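Local atomic coordinates of endoglucanase (Fervidobacterium pennivorans DSM 9078, PDB entry 6KDD), a protein that probably hydrolyses beta-glucosidic linkages in cellulose-like glucans, as a TIM-barrel endoglucanase of glycoside hydrolase family 5. Residues A[62-67]-A[79-84]; A[74-79]-A[124-129]. All blocks are in the same frame, centred on the assembly; numbering follows the deposited sequence.

Contact 1. Residues A[62-67]-A[79-84]; sequences IRWSAH and NFLERV
F80 lies between H67 and W64, the central member of an aromatic cluster that joins the loop 62-67 to helix 78-93. Its CG stands anti to the backbone N (chi1 -165°), which carries the ring off the helix and into the loop. One face stacks on the H67 imidazole, with centroids 3.7 Å apart, planes only 11° from parallel and ND1 over the middle of the phenyl ring; the methyl of A66 lies over the rim of the imidazole's other face. The rim of F80 meets W64 differently, as an offset edge-to-face pair with planes at 88°, while I62 CG2 packs in the ring plane, 3.7 Å from F80 CE2. A flat aromatic suits this place because it offers a face to the imidazole and its rim to W64 and I62. The H67 side chain also lies about 2 Å from a bound nickel ion, and its ND1 bonds weakly to R63 O. Replacing F80 with an alanine would probably open a gap between H67 and the W64–I62 pair and deprive the imidazole of the flat surface it lies on. One residue on, L81 brings CD2 to 3.6 Å from W64 CZ3, its side chain crossing the indole at about a right angle. V84, a turn after F80, sets CG1 tip to tip with I62 CD1 at 3.6 Å, and both its methyls press on W64 CH2. This is the loop after the second strand of the TIM barrel, 57-60, folded back on the helix that follows; W64 bonds through NE1 to N101 O of strand 97-101 and packs against helix 112-129.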
ATOM      1  N   ILE A  62       7.972   2.418  -3.111  1.00 14.82           N
ATOM      2  CA  ILE A  62       9.334   2.616  -3.586  1.00 15.35           C
ATOM      3  C   ILE A  62       9.355   2.375  -5.105  1.00 17.17           C
ATOM      4  O   ILE A  62       9.022   1.272  -5.557  1.00 16.22           O
ATOM      5  CB  ILE A  62      10.285   1.598  -2.906  1.00 17.24           C
ATOM      6  CG1 ILE A  62      10.384   1.754  -1.383  1.00 17.50           C
ATOM      7  CG2 ILE A  62      11.689   1.678  -3.501  1.00 16.55           C
ATOM      8  CD1 ILE A  62      11.181   0.586  -0.791  1.00 17.63           C
ATOM      9  N   ARG A  63       9.892   3.375  -5.799  1.00 17.59           N
ATOM     10  CA  ARG A  63      10.023   3.383  -7.259  1.00 20.71           C
ATOM     11  C   ARG A  63      11.418   2.868  -7.631  1.00 19.12           C
ATOM     12  O   ARG A  63      12.281   3.622  -8.080  1.00 22.35           O
ATOM     13  CB  ARG A  63       9.805   4.789  -7.812  1.00 18.32           C
ATOM     14  CG  ARG A  63       9.605   4.767  -9.328  1.00 20.05           C
ATOM     15  CD  ARG A  63       9.708   6.150  -9.881  1.00 21.09           C
ATOM     16  NE  ARG A  63       8.511   6.922  -9.535  1.00 23.50           N
ATOM     17  CZ  ARG A  63       7.871   7.752 -10.352  1.00 25.77           C
ATOM     18  NH1 ARG A  63       8.284   7.882 -11.605  1.00 24.43           N
ATOM     19  NH2 ARG A  63       6.832   8.449  -9.912  1.00 23.38           N
ATOM     20  N   TRP A  64      11.604   1.558  -7.458  1.00 20.37           N
ATOM     21  CA  TRP A  64      12.919   0.972  -7.689  1.00 23.04           C
ATOM     22  C   TRP A  64      13.309   1.160  -9.162  1.00 23.19           C
ATOM     23  O   TRP A  64      14.476   1.404  -9.472  1.00 23.66           O
ATOM     24  CB  TRP A  64      12.861  -0.521  -7.390  1.00 20.79           C
ATOM     25  CG  TRP A  64      12.639  -0.895  -5.961  1.00 20.16           C
ATOM     26  CD1 TRP A  64      11.456  -1.262  -5.388  1.00 18.03           C
ATOM     27  CD2 TRP A  64      13.650  -0.999  -4.951  1.00 19.01           C
ATOM     28  NE1 TRP A  64      11.666  -1.588  -4.075  1.00 17.19           N
ATOM     29  CE2 TRP A  64      12.998  -1.438  -3.781  1.00 20.65           C
ATOM     30  CE3 TRP A  64      15.033  -0.775  -4.939  1.00 21.46           C
ATOM     31  CZ2 TRP A  64      13.673  -1.663  -2.577  1.00 19.79           C
ATOM     32  CZ3 TRP A  64      15.711  -1.008  -3.754  1.00 24.70           C
ATOM     33  CH2 TRP A  64      15.033  -1.450  -2.599  1.00 20.59           C
ATOM     34  N   SER A  65      12.296   1.135 -10.039  1.00 25.09           N
ATOM     35  CA  SER A  65      12.506   1.181 -11.480  1.00 24.24           C
ATOM     36  C   SER A  65      13.169   2.500 -11.880  1.00 26.72           C
ATOM     37  O   SER A  65      13.734   2.623 -12.961  1.00 29.82           O
ATOM     38  CB  SER A  65      11.183   0.961 -12.221  1.00 25.36           C
ATOM     39  OG  SER A  65      10.380   2.111 -12.001  1.00 23.03           O
ATOM     40  N   ALA A  66      13.211   3.482 -10.989  1.00 27.55           N
ATOM     41  CA  ALA A  66      13.917   4.702 -11.331  1.00 25.86           C
ATOM     42  C   ALA A  66      15.393   4.660 -10.967  1.00 26.43           C
ATOM     43  O   ALA A  66      16.087   5.666 -11.141  1.00 25.51           O
ATOM     44  CB  ALA A  66      13.299   5.882 -10.633  1.00 25.55           C
ATOM     45  N   HIS A  67      15.853   3.541 -10.401  1.00 27.03           N
ATOM     46  CA  HIS A  67      17.222   3.516  -9.873  1.00 31.28           C
ATOM     47  C   HIS A  67      17.923   2.208 -10.266  1.00 30.99           C
ATOM     48  O   HIS A  67      18.682   1.654  -9.458  1.00 30.48           O
ATOM     49  CB  HIS A  67      17.213   3.705  -8.322  1.00 26.11           C
ATOM     50  CG  HIS A  67      16.521   4.960  -7.892  1.00 25.36           C
ATOM     51  ND1 HIS A  67      15.203   4.986  -7.477  1.00 26.09           N
ATOM     52  CD2 HIS A  67      16.921   6.241  -7.919  1.00 24.74           C
ATOM     53  CE1 HIS A  67      14.839   6.234  -7.221  1.00 21.12           C
ATOM     54  NE2 HIS A  67      15.898   7.029  -7.443  1.00 28.15           N
ATOM     55  N   ASN A  79      23.736   2.795  -3.843  1.00 27.47           N
ATOM     56  CA  ASN A  79      23.371   3.849  -2.904  1.00 31.88           C
ATOM     57  C   ASN A  79      21.853   3.912  -2.664  1.00 30.77           C
ATOM     58  O   ASN A  79      21.427   4.323  -1.579  1.00 27.52           O
ATOM     59  CB  ASN A  79      23.783   5.233  -3.397  1.00 39.13           C
ATOM     60  CG  ASN A  79      25.237   5.269  -3.818  1.00 49.88           C
ATOM     61  OD1 ASN A  79      26.096   4.732  -3.127  1.00 51.06           O
ATOM     62  ND2 ASN A  79      25.517   5.870  -4.965  1.00 54.71           N
ATOM     63  N   PHE A  80      21.049   3.609  -3.702  1.00 27.52           N
ATOM     64  CA  PHE A  80      19.604   3.559  -3.521  1.00 25.66           C
ATOM     65  C   PHE A  80      19.278   2.412  -2.569  1.00 24.59           C
ATOM     66  O   PHE A  80      18.460   2.581  -1.665  1.00 22.42           O
ATOM     67  CB  PHE A  80      18.813   3.442  -4.837  1.00 25.60           C
ATOM     68  CG  PHE A  80      17.346   3.742  -4.652  1.00 23.86           C
ATOM     69  CD1 PHE A  80      16.927   5.016  -4.277  1.00 23.20           C
ATOM     70  CD2 PHE A  80      16.405   2.722  -4.693  1.00 24.42           C
ATOM     71  CE1 PHE A  80      15.587   5.279  -4.013  1.00 26.05           C
ATOM     72  CE2 PHE A  80      15.063   2.989  -4.430  1.00 21.32           C
ATOM     73  CZ  PHE A  80      14.662   4.268  -4.087  1.00 19.42           C
ATOM     74  N   LEU A  81      19.867   1.233  -2.800  1.00 27.02           N
ATOM     75  CA  LEU A  81      19.583   0.112  -1.908  1.00 26.18           C
ATOM     76  C   LEU A  81      19.928   0.465  -0.467  1.00 22.73           C
ATOM     77  O   LEU A  81      19.224   0.010   0.438  1.00 22.39           O
ATOM     78  CB  LEU A  81      20.352  -1.157  -2.325  1.00 27.25           C
ATOM     79  CG  LEU A  81      19.517  -2.165  -3.090  1.00 31.46           C
ATOM     80  CD1 LEU A  81      20.391  -3.239  -3.729  1.00 38.84           C
ATOM     81  CD2 LEU A  81      18.417  -2.756  -2.217  1.00 29.87           C
ATOM     82  N   GLU A  82      21.050   1.178  -0.254  1.00 24.02           N
ATOM     83  CA  GLU A  82      21.481   1.545   1.102  1.00 26.27           C
ATOM     84  C   GLU A  82      20.518   2.536   1.748  1.00 22.41           C
ATOM     85  O   GLU A  82      20.269   2.487   2.955  1.00 20.52           O
ATOM     86  CB  GLU A  82      22.856   2.213   1.136  1.00 30.94           C
ATOM     87  CG  GLU A  82      23.902   1.440   0.376  1.00 43.30           C
ATOM     88  CD  GLU A  82      24.556   0.256   1.057  1.00 52.45           C
ATOM     89  OE1 GLU A  82      23.942  -0.315   2.000  1.00 48.86           O
ATOM     90  OE2 GLU A  82      25.703  -0.088   0.642  1.00 54.86           O
ATOM     91  N   ARG A  83      20.003   3.465   0.948  1.00 20.94           N
ATOM     92  CA  ARG A  83      18.945   4.340   1.444  1.00 22.18           C
ATOM     93  C   ARG A  83      17.696   3.548   1.865  1.00 17.92           C
ATOM     94  O   ARG A  83      17.141   3.832   2.932  1.00 20.39           O
ATOM     95  CB  ARG A  83      18.581   5.435   0.429  1.00 22.17           C
ATOM     96  CG  ARG A  83      17.388   6.264   0.878  1.00 25.38           C
ATOM     97  CD  ARG A  83      17.746   7.084   2.093  1.00 23.32           C
ATOM     98  NE  ARG A  83      16.619   7.931   2.443  1.00 26.76           N
ATOM     99  CZ  ARG A  83      16.301   8.339   3.684  1.00 26.49           C
ATOM    100  NH1 ARG A  83      17.038   7.986   4.729  1.00 22.35           N
ATOM    101  NH2 ARG A  83      15.191   9.033   3.875  1.00 24.02           N
ATOM    102  N   VAL A  84      17.206   2.622   1.039  1.00 16.43           N
ATOM    103  CA  VAL A  84      16.033   1.861   1.437  1.00 17.40           C
ATOM    104  C   VAL A  84      16.401   1.036   2.685  1.00 18.07           C
ATOM    105  O   VAL A  84      15.618   0.949   3.607  1.00 17.75           O
ATOM    106  CB  VAL A  84      15.485   0.981   0.289  1.00 16.75           C
ATOM    107  CG1 VAL A  84      14.417   0.005   0.743  1.00 14.21           C
ATOM    108  CG2 VAL A  84      15.043   1.811  -0.932  1.00 18.71           C
TER

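Contact 2. Residues A[74-79]-A[124-129]; sequences YDIDRN and RQIAKF
Q125 holds the backbone on both sides of D75 with its side-chain amide, a polar contact with an apolar flank that ties the lead-in to helix 78-93 to the last turns of helix 112-129, on the outer layer of the barrel. I76 N donates to Q125 OE1 over 2.8 Å, almost straight at 167° and directed at a lone pair in the carbonyl plane. Q125 NE2 donates to Y74 O over 2.9 Å, approaching from well above that carbonyl's plane. Glutamine fits because one flat group both accepts and donates, and its extended chain beyond CG spans the distance from the helix. Q125 NE2 also hydrogen-bonds to E121 O, one turn earlier, so three bonds hold the amide's orientation. Alongside, I76 runs past Q125 the opposite way and sets CD1 3.8 Å from Q125 CB and 3.9 Å from I126 CG1, a branched apolar tip covering the base of the polar chain. Next comes D77, the N-cap, whose OD1 accepts weakly from N79 N. From there helix 78-93 departs beside helix 112-129, with F129 lying against L81 and K85, while Y74 rests on N117, V118 and E121.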
ATOM      1  N   TYR A  74      19.800  -5.667 -14.674  1.00 32.99           N
ATOM      2  CA  TYR A  74      19.117  -4.459 -14.239  1.00 38.84           C
ATOM      3  C   TYR A  74      19.454  -4.151 -12.780  1.00 39.94           C
ATOM      4  O   TYR A  74      18.549  -4.069 -11.933  1.00 36.20           O
ATOM      5  CB  TYR A  74      17.608  -4.611 -14.450  1.00 38.96           C
ATOM      6  CG  TYR A  74      17.227  -5.188 -15.791  1.00 39.90           C
ATOM      7  CD1 TYR A  74      17.364  -4.444 -16.956  1.00 37.57           C
ATOM      8  CD2 TYR A  74      16.724  -6.482 -15.885  1.00 39.58           C
ATOM      9  CE1 TYR A  74      17.004  -4.973 -18.188  1.00 40.25           C
ATOM     10  CE2 TYR A  74      16.362  -7.018 -17.110  1.00 40.60           C
ATOM     11  CZ  TYR A  74      16.504  -6.262 -18.260  1.00 43.52           C
ATOM     12  OH  TYR A  74      16.131  -6.811 -19.456  1.00 48.32           O
ATOM     13  N   ASP A  75      20.756  -3.945 -12.525  1.00 35.68           N
ATOM     14  CA  ASP A  75      21.275  -3.812 -11.171  1.00 35.72           C
ATOM     15  C   ASP A  75      20.659  -2.568 -10.553  1.00 33.66           C
ATOM     16  O   ASP A  75      20.696  -1.502 -11.156  1.00 31.38           O
ATOM     17  CB  ASP A  75      22.799  -3.678 -11.126  1.00 36.30           C
ATOM     18  CG  ASP A  75      23.549  -4.962 -11.449  1.00 36.45           C
ATOM     19  OD1 ASP A  75      22.959  -6.082 -11.350  1.00 42.25           O
ATOM     20  OD2 ASP A  75      24.721  -4.836 -11.784  1.00 48.57           O
ATOM     21  N   ILE A  76      20.066  -2.734  -9.367  1.00 31.67           N
ATOM     22  CA  ILE A  76      19.627  -1.578  -8.606  1.00 30.77           C
ATOM     23  C   ILE A  76      20.891  -0.868  -8.180  1.00 32.07           C
ATOM     24  O   ILE A  76      21.840  -1.516  -7.712  1.00 33.47           O
ATOM     25  CB  ILE A  76      18.789  -2.003  -7.374  1.00 30.36           C
ATOM     26  CG1 ILE A  76      17.480  -2.656  -7.809  1.00 28.11           C
ATOM     27  CG2 ILE A  76      18.554  -0.822  -6.429  1.00 27.91           C
ATOM     28  CD1 ILE A  76      16.883  -3.583  -6.780  1.00 28.92           C
ATOM     29  N   ASP A  77      20.864   0.453  -8.292  1.00 29.37           N
ATOM     30  CA  ASP A  77      21.947   1.290  -7.825  1.00 34.92           C
ATOM     31  C   ASP A  77      22.228   1.002  -6.345  1.00 37.48           C
ATOM     32  O   ASP A  77      21.305   0.953  -5.537  1.00 27.44           O
ATOM     33  CB  ASP A  77      21.564   2.726  -8.127  1.00 41.15           C
ATOM     34  CG  ASP A  77      22.398   3.757  -7.415  1.00 49.78           C
ATOM     35  OD1 ASP A  77      23.106   3.399  -6.451  1.00 71.56           O
ATOM     36  OD2 ASP A  77      22.342   4.908  -7.844  1.00 62.70           O
ATOM     37  N   ARG A  78      23.516   0.848  -5.976  1.00 38.93           N
ATOM     38  CA  ARG A  78      23.884   0.447  -4.620  1.00 36.43           C
ATOM     39  C   ARG A  78      23.507   1.507  -3.579  1.00 29.36           C
ATOM     40  O   ARG A  78      23.051   1.141  -2.512  1.00 32.59           O
ATOM     41  CB  ARG A  78      25.374   0.085  -4.483  1.00 47.06           C
ATOM     42  CG  ARG A  78      25.764  -1.280  -5.040  1.00 58.25           C
ATOM     43  CD  ARG A  78      25.058  -2.501  -4.458  1.00 69.01           C
ATOM     44  NE  ARG A  78      25.342  -3.685  -5.267  1.00 79.53           N
ATOM     45  CZ  ARG A  78      24.646  -4.102  -6.337  1.00 88.52           C
ATOM     46  NH1 ARG A  78      23.571  -3.449  -6.754  1.00 74.50           N
ATOM     47  NH2 ARG A  78      25.035  -5.187  -6.989  1.00 88.99           N
ATOM     48  N   ASN A  79      23.736   2.795  -3.843  1.00 27.47           N
ATOM     49  CA  ASN A  79      23.371   3.849  -2.904  1.00 31.88           C
ATOM     50  C   ASN A  79      21.853   3.912  -2.664  1.00 30.77           C
ATOM     51  O   ASN A  79      21.427   4.323  -1.579  1.00 27.52           O
ATOM     52  CB  ASN A  79      23.783   5.233  -3.397  1.00 39.13           C
ATOM     53  CG  ASN A  79      25.237   5.269  -3.818  1.00 49.88           C
ATOM     54  OD1 ASN A  79      26.096   4.732  -3.127  1.00 51.06           O
ATOM     55  ND2 ASN A  79      25.517   5.870  -4.965  1.00 54.71           N
ATOM     56  N   ARG A 124      14.358 -10.028  -7.634  1.00 28.69           N
ATOM     57  CA  ARG A 124      15.384 -11.025  -7.340  1.00 27.50           C
ATOM     58  C   ARG A 124      16.414 -10.366  -6.421  1.00 27.46           C
ATOM     59  O   ARG A 124      16.819 -10.950  -5.409  1.00 30.27           O
ATOM     60  CB  ARG A 124      16.051 -11.553  -8.624  1.00 28.70           C
ATOM     61  CG  ARG A 124      17.153 -12.585  -8.364  1.00 30.94           C
ATOM     62  CD  ARG A 124      18.045 -12.842  -9.586  1.00 33.78           C
ATOM     63  NE  ARG A 124      17.250 -13.137 -10.787  1.00 36.51           N
ATOM     64  CZ  ARG A 124      16.610 -14.285 -11.034  1.00 37.91           C
ATOM     65  NH1 ARG A 124      16.665 -15.299 -10.190  1.00 44.59           N
ATOM     66  NH2 ARG A 124      15.905 -14.430 -12.145  1.00 42.16           N
ATOM     67  N   GLN A 125      16.770  -9.126  -6.757  1.00 25.11           N
ATOM     68  CA  GLN A 125      17.782  -8.373  -6.048  1.00 27.87           C
ATOM     69  C   GLN A 125      17.307  -7.982  -4.653  1.00 30.24           C
ATOM     70  O   GLN A 125      18.078  -8.045  -3.688  1.00 23.11           O
ATOM     71  CB  GLN A 125      18.157  -7.137  -6.842  1.00 26.95           C
ATOM     72  CG  GLN A 125      18.989  -7.489  -8.070  1.00 31.35           C
ATOM     73  CD  GLN A 125      19.102  -6.228  -8.872  1.00 27.46           C
ATOM     74  OE1 GLN A 125      19.959  -5.398  -8.624  1.00 31.06           O
ATOM     75  NE2 GLN A 125      18.185  -6.049  -9.817  1.00 34.87           N
ATOM     76  N   ILE A 126      16.051  -7.533  -4.552  1.00 25.81           N
ATOM     77  CA  ILE A 126      15.589  -7.010  -3.271  1.00 25.84           C
ATOM     78  C   ILE A 126      15.514  -8.205  -2.340  1.00 26.10           C
ATOM     79  O   ILE A 126      15.893  -8.128  -1.167  1.00 26.45           O
ATOM     80  CB  ILE A 126      14.208  -6.332  -3.399  1.00 23.65           C
ATOM     81  CG1 ILE A 126      14.252  -5.121  -4.324  1.00 22.89           C
ATOM     82  CG2 ILE A 126      13.644  -5.964  -2.019  1.00 23.06           C
ATOM     83  CD1 ILE A 126      12.855  -4.674  -4.798  1.00 24.95           C
ATOM     84  N   ALA A 127      14.946  -9.286  -2.864  1.00 23.16           N
ATOM     85  CA  ALA A 127      14.730 -10.488  -2.077  1.00 27.53           C
ATOM     86  C   ALA A 127      16.068 -11.007  -1.556  1.00 27.38           C
ATOM     87  O   ALA A 127      16.152 -11.418  -0.395  1.00 27.95           O
ATOM     88  CB  ALA A 127      13.979 -11.527  -2.893  1.00 29.52           C
ATOM     89  N   LYS A 128      17.106 -10.908  -2.391  1.00 29.66           N
ATOM     90  CA  LYS A 128      18.429 -11.380  -2.003  1.00 33.40           C
ATOM     91  C   LYS A 128      19.014 -10.464  -0.934  1.00 32.63           C
ATOM     92  O   LYS A 128      19.508 -10.939   0.080  1.00 26.30           O
ATOM     93  CB  LYS A 128      19.383 -11.406  -3.199  1.00 35.61           C
ATOM     94  CG  LYS A 128      19.341 -12.714  -3.979  1.00 48.82           C
ATOM     95  CD  LYS A 128      20.419 -12.850  -5.033  1.00 49.33           C
ATOM     96  CE  LYS A 128      20.311 -14.147  -5.802  1.00 50.37           C
ATOM     97  NZ  LYS A 128      20.666 -13.944  -7.225  1.00 48.03           N
ATOM     98  N   PHE A 129      18.943  -9.152  -1.185  1.00 24.69           N
ATOM     99  CA  PHE A 129      19.421  -8.155  -0.246  1.00 23.81           C
ATOM    100  C   PHE A 129      18.791  -8.297   1.142  1.00 23.57           C
ATOM    101  O   PHE A 129      19.518  -8.187   2.133  1.00 21.99           O
ATOM    102  CB  PHE A 129      19.216  -6.757  -0.844  1.00 24.15           C
ATOM    103  CG  PHE A 129      19.923  -5.665  -0.087  1.00 25.43           C
ATOM    104  CD1 PHE A 129      19.307  -5.039   0.995  1.00 24.91           C
ATOM    105  CD2 PHE A 129      21.193  -5.248  -0.468  1.00 30.28           C
ATOM    106  CE1 PHE A 129      19.970  -4.031   1.681  1.00 26.74           C
ATOM    107  CE2 PHE A 129      21.847  -4.237   0.216  1.00 28.46           C
ATOM    108  CZ  PHE A 129      21.227  -3.620   1.281  1.00 29.78           C
TER

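Both contacts fasten the region between strand 57-60 and helix 78-93, and they interleave along the chain. Contact 1 is wholly buried and joins the loop to its own following helix through rings and aliphatic groups, with no hydrogen bond across it. Contact 2 is farther from the centre of the chain and partly buried; there the lead-in is tied to helix 112-129 by two hydrogen bonds of one amide. They meet where I76 CG2 packs on W64 and L81, and where I126 CD1 comes to W64 NE1. The backbones join too: H67 O and D77 N, 2.7 Å apart, probably hydrogen-bond, linking the nickel-side loop to the helix N-cap.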